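Local coordinates for ribose transcriptional regulator (Enterococcus faecium DO, PDB 4RK1), which binds ribose in the cleft of a LacI-family sugar-binding domain and, as a member of that family, probably acts as a DNA-binding transcriptional regulator, at residues E30-L33 and Y34-N37; A78-E81 and N82-Q86. All coordinates share one frame; numbering follows the deposited sequence.

Contact 1: residues E30-L33 and Y34-N37; sequences EDIL and YKQN
Y34 N reaches back four residues to E30 O at 2.8 Å with an N-H...O angle of 160°, the only i to i+4 backbone bond across the two segments. With CG anti to the backbone N (chi1 172°), the Y34 ring is carried away from the preceding turn, and its CB touches E30 O at 3.1 Å. Past Y34 the turns tighten: K35 N makes a weak bond to I32 O, and Q36 N binds L33 O at 3.0 Å from above its carbonyl plane. L33 O is also the acceptor of a Schellman motif that ends helix 20-33, with F38 N bonded to it, N37 N to Y34 O, and N37 at positive phi as the C-prime residue. The K35 chain, bent at chi3 (-79°), lies along the helix so that CE rests on D31 O at 3.3 Å. Its NZ stays 5.0 Å from D31 OD2, and a water receiving from NZ and donating to OD2 bridges the opposite charges; D31 OD2 is also hydrogen-bonded to Q244 NE2. L33 turns its buried side chain to T40 of strand 39-44, whereas Y34 packs on I53 of the second subunit. A second water donates to I32 O at 2.7 Å and accepts from Q36 NE2.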
ATOM      1  N   GLU B  30       2.526  14.188   4.635  1.00 28.31           N
ATOM      2  CA  GLU B  30       2.454  14.179   6.105  0.50 27.81           C
ATOM      3  C   GLU B  30       3.747  14.660   6.741  1.00 28.21           C
ATOM      4  O   GLU B  30       3.725  15.361   7.754  1.00 30.50           O
ATOM      5  CB  GLU B  30       2.159  12.772   6.624  0.50 29.37           C
ATOM      6  CG  GLU B  30       0.745  12.299   6.369  0.50 28.03           C
ATOM      7  CD  GLU B  30       0.564  10.834   6.701  0.50 39.03           C
ATOM      8  OE1 GLU B  30       1.581  10.125   6.871  0.50 34.88           O
ATOM      9  OE2 GLU B  30      -0.597  10.395   6.791  0.50 49.33           O
ATOM     10  N   ASP B  31       4.871  14.268   6.145  1.00 29.44           N
ATOM     11  CA  ASP B  31       6.196  14.654   6.617  1.00 29.36           C
ATOM     12  C   ASP B  31       6.337  16.167   6.758  1.00 33.58           C
ATOM     13  O   ASP B  31       6.948  16.653   7.702  1.00 35.45           O
ATOM     14  CB  ASP B  31       7.265  14.140   5.653  1.00 33.73           C
ATOM     15  CG  ASP B  31       8.678  14.490   6.099  1.00 36.53           C
ATOM     16  OD1 ASP B  31       9.150  13.905   7.089  1.00 35.79           O
ATOM     17  OD2 ASP B  31       9.321  15.329   5.449  1.00 38.66           O
ATOM     18  N   ILE B  32       5.775  16.903   5.808  1.00 27.80           N
ATOM     19  CA  ILE B  32       5.835  18.349   5.827  1.00 27.57           C
ATOM     20  C   ILE B  32       4.734  18.949   6.702  1.00 32.05           C
ATOM     21  O   ILE B  32       4.990  19.842   7.505  1.00 31.27           O
ATOM     22  CB  ILE B  32       5.725  18.906   4.389  1.00 27.72           C
ATOM     23  CG1 ILE B  32       6.898  18.412   3.528  1.00 27.26           C
ATOM     24  CG2 ILE B  32       5.618  20.425   4.396  1.00 29.12           C
ATOM     25  CD1 ILE B  32       8.283  18.724   4.064  1.00 31.51           C
ATOM     26  N   LEU B  33       3.503  18.477   6.537  1.00 27.35           N
ATOM     27  CA  LEU B  33       2.374  19.074   7.240  1.00 27.44           C
ATOM     28  C   LEU B  33       2.446  18.861   8.754  1.00 36.37           C
ATOM     29  O   LEU B  33       2.079  19.756   9.516  1.00 35.06           O
ATOM     30  CB  LEU B  33       1.053  18.535   6.695  1.00 27.46           C
ATOM     31  CG  LEU B  33       0.740  18.889   5.232  1.00 30.49           C
ATOM     32  CD1 LEU B  33      -0.666  18.444   4.872  1.00 30.55           C
ATOM     33  CD2 LEU B  33       0.917  20.371   4.959  1.00 29.55           C
ATOM     34  N   TYR B  34       2.919  17.690   9.174  1.00 34.16           N
ATOM     35  CA  TYR B  34       3.088  17.356  10.601  1.00 38.15           C
ATOM     36  C   TYR B  34       3.895  18.420  11.340  1.00 42.47           C
ATOM     37  O   TYR B  34       3.564  18.785  12.462  1.00 41.93           O
ATOM     38  CB  TYR B  34       3.769  15.986  10.754  1.00 41.95           C
ATOM     39  CG  TYR B  34       4.160  15.607  12.168  1.00 74.65           C
ATOM     40  CD1 TYR B  34       3.216  15.109  13.065  1.00124.39           C
ATOM     41  CD2 TYR B  34       5.481  15.726  12.606  1.00118.95           C
ATOM     42  CE1 TYR B  34       3.572  14.754  14.357  1.00 68.24           C
ATOM     43  CE2 TYR B  34       5.845  15.373  13.896  1.00110.32           C
ATOM     44  CZ  TYR B  34       4.888  14.888  14.767  1.00118.13           C
ATOM     45  OH  TYR B  34       5.242  14.536  16.049  1.00142.48           O
ATOM     46  N   LYS B  35       4.937  18.928  10.695  1.00 43.06           N
ATOM     47  CA  LYS B  35       5.814  19.931  11.299  1.00 59.54           C
ATOM     48  C   LYS B  35       5.138  21.286  11.525  1.00 61.55           C
ATOM     49  O   LYS B  35       5.622  22.080  12.324  1.00 50.33           O
ATOM     50  CB  LYS B  35       7.083  20.112  10.455  1.00 56.01           C
ATOM     51  CG  LYS B  35       8.039  18.928  10.526  1.00 74.96           C
ATOM     52  CD  LYS B  35       9.344  19.205   9.794  1.00101.74           C
ATOM     53  CE  LYS B  35       9.192  19.048   8.289  1.00102.51           C
ATOM     54  NZ  LYS B  35      10.268  19.753   7.539  1.00 73.14           N
ATOM     55  N   GLN B  36       4.036  21.555  10.826  1.00 40.69           N
ATOM     56  CA  GLN B  36       3.255  22.777  11.048  1.00 38.05           C
ATOM     57  C   GLN B  36       1.945  22.498  11.783  1.00 38.04           C
ATOM     58  O   GLN B  36       1.007  23.291  11.717  1.00 44.85           O
ATOM     59  CB  GLN B  36       2.967  23.465   9.710  1.00 55.42           C
ATOM     60  CG  GLN B  36       4.207  23.706   8.859  1.00101.53           C
ATOM     61  CD  GLN B  36       5.264  24.531   9.568  1.00100.20           C
ATOM     62  OE1 GLN B  36       4.953  25.516  10.236  1.00 60.42           O
ATOM     63  NE2 GLN B  36       6.524  24.132   9.425  1.00 66.44           N
ATOM     64  N   ASN B  37       1.886  21.361  12.472  1.00 36.72           N
ATOM     65  CA  ASN B  37       0.720  20.959  13.259  1.00 45.75           C
ATOM     66  C   ASN B  37      -0.570  20.855  12.447  1.00 53.69           C
ATOM     67  O   ASN B  37      -1.657  21.087  12.966  1.00 50.96           O
ATOM     68  CB  ASN B  37       0.531  21.901  14.458  1.00 54.85           C
ATOM     69  CG  ASN B  37       1.721  21.888  15.399  1.00 92.61           C
ATOM     70  OD1 ASN B  37       2.104  20.836  15.914  1.00 90.85           O
ATOM     71  ND2 ASN B  37       2.312  23.056  15.629  1.00 93.35           N
TER
HETATM   72  O   HOH W   1      11.153  17.117   6.384  1.00 46.90           O
HETATM   73  O   HOH W   2       7.084  21.607   7.451  1.00 48.80           O

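Contact 2: residues A78-E81 and N82-Q86; sequences AINE and NLKKQ
A wider pi-type turn marks the C-terminal part of helix 76-84, the crossover helix of the beta-alpha-beta unit formed with strands 66-69 and 90-93. I79 O binds K84 N five residues on at 3.1 Å and nearly straight (165°), while its i+4 bond to L83 N is weak. N80 O likewise accepts K85 N, almost in line with its C=O. N82 grips A78 O twice: its backbone N comes from above the carbonyl plane, and ND2 lies in that plane on a lone pair at 2.9 Å, holding the amide against the helix backbone. I79 CG2 meets L83 CB on the buried face, where both side chains also touch F90. N80 and K84 run side by side in the same direction, N80 OD1 lying 3.4 Å from K84 CD; a water donates to N80 OD1 and accepts from K84 NZ, which also binds G100 O. On the exposed side E81, its CG anti to the backbone N (chi1 177°) and its chain bent at chi2, crosses the extended K85 chain. The salt bridge between them is lopsided: K85 NZ is 3.0 Å from E81 OE1, on the syn side and 28° out of the carboxylate plane, with a weak, longer bond of 3.4 Å from K85 NZ to E81 OE2.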
ATOM      1  N   ALA B  78     -16.933  20.960  -9.254  1.00 34.18           N
ATOM      2  CA  ALA B  78     -16.877  20.680  -7.826  1.00 37.06           C
ATOM      3  C   ALA B  78     -15.834  21.560  -7.135  1.00 25.38           C
ATOM      4  O   ALA B  78     -16.045  22.004  -6.005  1.00 30.23           O
ATOM      5  CB  ALA B  78     -16.583  19.207  -7.579  1.00 48.04           C
ATOM      6  N   ILE B  79     -14.715  21.815  -7.812  1.00 28.48           N
ATOM      7  CA  ILE B  79     -13.676  22.685  -7.253  1.00 29.83           C
ATOM      8  C   ILE B  79     -14.177  24.131  -7.144  1.00 27.51           C
ATOM      9  O   ILE B  79     -14.025  24.778  -6.105  1.00 28.82           O
ATOM     10  CB  ILE B  79     -12.374  22.605  -8.076  1.00 28.73           C
ATOM     11  CG1 ILE B  79     -11.706  21.242  -7.830  1.00 28.37           C
ATOM     12  CG2 ILE B  79     -11.416  23.729  -7.683  1.00 28.05           C
ATOM     13  CD1 ILE B  79     -10.595  20.917  -8.792  1.00 32.14           C
ATOM     14  N   ASN B  80     -14.775  24.627  -8.221  1.00 27.79           N
ATOM     15  CA  ASN B  80     -15.336  25.981  -8.227  1.00 29.46           C
ATOM     16  C   ASN B  80     -16.404  26.160  -7.167  1.00 31.32           C
ATOM     17  O   ASN B  80     -16.356  27.098  -6.376  1.00 29.73           O
ATOM     18  CB  ASN B  80     -15.943  26.298  -9.589  1.00 30.33           C
ATOM     19  CG  ASN B  80     -14.897  26.488 -10.662  1.00 34.46           C
ATOM     20  OD1 ASN B  80     -13.696  26.491 -10.391  1.00 36.20           O
ATOM     21  ND2 ASN B  80     -15.349  26.650 -11.890  1.00 38.96           N
ATOM     22  N   GLU B  81     -17.355  25.233  -7.137  1.00 30.07           N
ATOM     23  CA  GLU B  81     -18.507  25.345  -6.248  1.00 26.76           C
ATOM     24  C   GLU B  81     -18.116  25.285  -4.778  1.00 34.34           C
ATOM     25  O   GLU B  81     -18.716  25.961  -3.947  1.00 31.98           O
ATOM     26  CB  GLU B  81     -19.530  24.244  -6.573  1.00 38.94           C
ATOM     27  CG  GLU B  81     -20.753  24.210  -5.663  1.00 40.04           C
ATOM     28  CD  GLU B  81     -21.559  25.497  -5.707  1.00 58.10           C
ATOM     29  OE1 GLU B  81     -21.623  26.131  -6.781  1.00 51.01           O
ATOM     30  OE2 GLU B  81     -22.132  25.875  -4.668  1.00 46.45           O
ATOM     31  N   ASN B  82     -17.099  24.491  -4.455  1.00 31.05           N
ATOM     32  CA  ASN B  82     -16.757  24.249  -3.062  1.00 26.36           C
ATOM     33  C   ASN B  82     -15.469  24.931  -2.617  1.00 27.34           C
ATOM     34  O   ASN B  82     -15.471  25.706  -1.658  1.00 31.11           O
ATOM     35  CB  ASN B  82     -16.700  22.741  -2.828  1.00 32.68           C
ATOM     36  CG  ASN B  82     -18.050  22.075  -3.060  1.00 35.42           C
ATOM     37  OD1 ASN B  82     -18.981  22.274  -2.285  1.00 32.87           O
ATOM     38  ND2 ASN B  82     -18.166  21.302  -4.130  1.00 35.34           N
ATOM     39  N   LEU B  83     -14.365  24.669  -3.306  1.00 25.68           N
ATOM     40  CA  LEU B  83     -13.079  25.197  -2.841  1.00 27.71           C
ATOM     41  C   LEU B  83     -12.935  26.704  -3.083  1.00 29.22           C
ATOM     42  O   LEU B  83     -12.551  27.467  -2.181  1.00 29.74           O
ATOM     43  CB  LEU B  83     -11.925  24.439  -3.481  1.00 27.27           C
ATOM     44  CG  LEU B  83     -11.913  22.906  -3.343  1.00 28.16           C
ATOM     45  CD1 LEU B  83     -10.537  22.349  -3.696  1.00 27.59           C
ATOM     46  CD2 LEU B  83     -12.342  22.459  -1.961  1.00 30.37           C
ATOM     47  N   LYS B  84     -13.235  27.130  -4.300  1.00 27.74           N
ATOM     48  CA  LYS B  84     -13.047  28.528  -4.665  1.00 30.77           C
ATOM     49  C   LYS B  84     -14.053  29.424  -3.947  1.00 28.17           C
ATOM     50  O   LYS B  84     -13.673  30.426  -3.332  1.00 29.65           O
ATOM     51  CB  LYS B  84     -13.109  28.696  -6.183  1.00 29.47           C
ATOM     52  CG  LYS B  84     -11.918  28.041  -6.862  1.00 29.61           C
ATOM     53  CD  LYS B  84     -11.778  28.405  -8.324  1.00 33.29           C
ATOM     54  CE  LYS B  84     -10.499  27.787  -8.875  1.00 34.92           C
ATOM     55  NZ  LYS B  84     -10.287  28.057 -10.316  1.00 28.65           N
ATOM     56  N   LYS B  85     -15.324  29.048  -3.977  1.00 28.47           N
ATOM     57  CA  LYS B  85     -16.338  29.795  -3.231  1.00 28.78           C
ATOM     58  C   LYS B  85     -15.999  29.940  -1.758  1.00 34.49           C
ATOM     59  O   LYS B  85     -16.264  30.985  -1.177  1.00 32.89           O
ATOM     60  CB  LYS B  85     -17.719  29.152  -3.363  1.00 29.15           C
ATOM     61  CG  LYS B  85     -18.365  29.366  -4.710  1.00 27.79           C
ATOM     62  CD  LYS B  85     -19.850  29.027  -4.667  1.00 30.66           C
ATOM     63  CE  LYS B  85     -20.497  29.230  -6.032  1.00 36.01           C
ATOM     64  NZ  LYS B  85     -21.971  28.975  -5.968  1.00 36.54           N
ATOM     65  N   GLN B  86     -15.413  28.903  -1.153  1.00 29.15           N
ATOM     66  CA  GLN B  86     -15.131  28.936   0.285  1.00 31.21           C
ATOM     67  C   GLN B  86     -13.691  29.268   0.621  1.00 29.38           C
ATOM     68  O   GLN B  86     -13.288  29.119   1.775  1.00 35.19           O
ATOM     69  CB  GLN B  86     -15.533  27.610   0.944  1.00 33.11           C
ATOM     70  CG  GLN B  86     -16.997  27.231   0.737  1.00 39.24           C
ATOM     71  CD  GLN B  86     -17.957  28.285   1.265  1.00 49.21           C
ATOM     72  OE1 GLN B  86     -17.691  28.932   2.274  1.00 39.35           O
ATOM     73  NE2 GLN B  86     -19.073  28.459   0.583  1.00 42.81           N
TER
HETATM   74  O   HOH W   3     -11.392  25.793 -11.323  1.00 45.91           O
HETATM   75  O   HOH W   4     -19.692  26.570  -1.310  1.00 38.03           O

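In the fold
Both contacts are local and lie in series: contact 1 is complete before contact 2 begins, so they neither nest nor cross. From the N terminus, strand 9-14 leads into helix 20-33, and contact 1 turns the chain at that helix's C-terminal end into strand 39-44, outermost of the sheet within this chain. After helix 55-61 and strand 66-69, residues 78-86 run through the later part of helix 76-84 and into the turn that leads to strand 90-93. The two do not touch: their centres are 25 Å apart and their nearest atoms about 14 Å. Contact 1 borders helix 239-255 and the second subunit; contact 2 borders helix 55-61 and meets no other chain of the assembly.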